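Local coordinates for protein endoribonuclease MazF4 (Mycobacterium tuberculosis, PDB 5XE2) that acts as the toxin of a type II toxin-antitoxin pair, an endoribonuclease that cuts single-stranded mRNA within the sequence UCGCU, at residues T90-K93 and I94-A97. Numbering follows the deposited sequence.
Sequences TMNK and INTA
Ile94 reaches back along alpha-helix 88-101, which packs on the antiparallel sheet of the SH3-clan MazF fold, to touch Thr90 (i to i+4) and Met91 (i to i+3). Its CB starts 3.4 Å from Met91 O. CG1, turned beside the backbone N (chi1 -68°), comes within 3.4 Å of Thr90 O from obliquely above the plane of that carbonyl, which accepts the Ile94 N-H at 3.0 Å in its own plane. At the tip, CD1 touches Met91 SD at 3.7 Å and, more loosely, Thr90 CG2. Met91 can meet it because its chain bends at chi2 (-51°), bringing SD round toward Ile94; a second bend at chi3 turns only CE. Ile94 also packs against Leu24, Val54 and Val66, while Thr90 OG1 is hydrogen-bonded to Asp60.

A more polar side carries Asn92, Asn95 and Thr96; Asn95 packs on Leu104, and Thr96 on Trp106, of the second subunit. Asn95 OD1 accepts from Arg8, and the Asn92 and Asn95 amides, their planes 60° apart, are joined by a water that donates to Asn92 OD1 and accepts from Asn95 ND2. The backbone bond from Thr96 N to Asn92 O is weak, and a second water bridges the same carbonyl to Thr96 OG1, lying 2.7 Å from that hydroxyl oxygen.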
ATOM      1  N   THR A  90      14.538  12.340   0.690  1.00 20.13           N
ATOM      2  CA  THR A  90      14.306  10.931   1.026  1.00 19.81           C
ATOM      3  C   THR A  90      12.892  10.480   0.608  1.00 20.07           C
ATOM      4  O   THR A  90      12.730   9.355   0.142  1.00 19.08           O
ATOM      5  CB  THR A  90      14.611  10.637   2.507  1.00 19.74           C
ATOM      6  OG1 THR A  90      16.000  10.890   2.759  1.00 18.99           O
ATOM      7  CG2 THR A  90      14.305   9.169   2.877  1.00 19.95           C
ATOM      8  N   MET A  91      11.892  11.361   0.731  1.00 20.98           N
ATOM      9  CA  MET A  91      10.517  11.033   0.292  1.00 21.13           C
ATOM     10  C   MET A  91      10.417  10.747  -1.206  1.00 21.21           C
ATOM     11  O   MET A  91       9.637   9.878  -1.612  1.00 19.67           O
ATOM     12  CB  MET A  91       9.509  12.133   0.663  1.00 22.19           C
ATOM     13  CG  MET A  91       9.034  12.125   2.108  1.00 23.81           C
ATOM     14  SD  MET A  91       8.422  10.533   2.724  1.00 25.01           S
ATOM     15  CE  MET A  91       7.043  10.188   1.647  1.00 24.22           C
ATOM     16  N   ASN A  92      11.196  11.470  -2.019  1.00 21.75           N
ATOM     17  CA  ASN A  92      11.235  11.230  -3.468  1.00 22.23           C
ATOM     18  C   ASN A  92      11.735   9.842  -3.815  1.00 21.50           C
ATOM     19  O   ASN A  92      11.206   9.210  -4.721  1.00 21.85           O
ATOM     20  CB  ASN A  92      12.090  12.282  -4.195  1.00 24.18           C
ATOM     21  CG  ASN A  92      11.364  13.605  -4.389  1.00 26.19           C
ATOM     22  OD1 ASN A  92      10.135  13.660  -4.438  1.00 29.38           O
ATOM     23  ND2 ASN A  92      12.127  14.679  -4.515  1.00 26.99           N
ATOM     24  N   LYS A  93      12.754   9.375  -3.094  1.00 20.86           N
ATOM     25  CA  LYS A  93      13.225   7.988  -3.207  1.00 19.93           C
ATOM     26  C   LYS A  93      12.128   7.019  -2.785  1.00 19.32           C
ATOM     27  O   LYS A  93      11.935   5.986  -3.414  1.00 18.11           O
ATOM     28  CB  LYS A  93      14.458   7.736  -2.333  1.00 20.16           C
ATOM     29  CG  LYS A  93      15.697   8.528  -2.715  1.00 21.07           C
ATOM     30  CD  LYS A  93      16.837   8.236  -1.749  1.00 21.25           C
ATOM     31  CE  LYS A  93      17.911   9.297  -1.811  1.00 21.93           C
ATOM     32  NZ  LYS A  93      18.988   9.052  -0.805  1.00 22.22           N
ATOM     33  N   ILE A  94      11.422   7.359  -1.708  1.00 18.70           N
ATOM     34  CA  ILE A  94      10.307   6.541  -1.234  1.00 18.46           C
ATOM     35  C   ILE A  94       9.197   6.470  -2.280  1.00 18.22           C
ATOM     36  O   ILE A  94       8.632   5.401  -2.482  1.00 17.37           O
ATOM     37  CB  ILE A  94       9.782   7.010   0.146  1.00 18.16           C
ATOM     38  CG1 ILE A  94      10.841   6.729   1.215  1.00 18.57           C
ATOM     39  CG2 ILE A  94       8.470   6.307   0.511  1.00 18.43           C
ATOM     40  CD1 ILE A  94      10.697   7.571   2.460  1.00 18.68           C
ATOM     41  N   ASN A  95       8.907   7.580  -2.966  1.00 18.17           N
ATOM     42  CA  ASN A  95       7.901   7.549  -4.042  1.00 17.97           C
ATOM     43  C   ASN A  95       8.236   6.534  -5.123  1.00 17.82           C
ATOM     44  O   ASN A  95       7.360   5.808  -5.587  1.00 18.38           O
ATOM     45  CB  ASN A  95       7.727   8.912  -4.703  1.00 18.06           C
ATOM     46  CG  ASN A  95       7.192   9.965  -3.758  1.00 18.10           C
ATOM     47  OD1 ASN A  95       6.542   9.664  -2.748  1.00 18.31           O
ATOM     48  ND2 ASN A  95       7.455  11.215  -4.089  1.00 17.52           N
ATOM     49  N   THR A  96       9.504   6.491  -5.520  1.00 17.27           N
ATOM     50  CA  THR A  96       9.959   5.561  -6.556  1.00 17.40           C
ATOM     51  C   THR A  96       9.871   4.128  -6.048  1.00 16.52           C
ATOM     52  O   THR A  96       9.408   3.244  -6.770  1.00 15.58           O
ATOM     53  CB  THR A  96      11.398   5.886  -7.005  1.00 17.91           C
ATOM     54  OG1 THR A  96      11.444   7.248  -7.437  1.00 18.89           O
ATOM     55  CG2 THR A  96      11.839   4.979  -8.156  1.00 18.71           C
ATOM     56  N   ALA A  97      10.311   3.919  -4.804  1.00 15.99           N
ATOM     57  CA  ALA A  97      10.264   2.608  -4.161  1.00 15.61           C
ATOM     58  C   ALA A  97       8.828   2.049  -4.063  1.00 15.73           C
ATOM     59  O   ALA A  97       8.580   0.876  -4.375  1.00 15.53           O
ATOM     60  CB  ALA A  97      10.908   2.686  -2.783  1.00 15.64           C
TER
HETATM   61  O   HOH W   1       8.986  11.679  -6.352  1.00 32.06           O
HETATM   62  O   HOH W   2      10.617   9.841  -7.585  1.00 34.30           O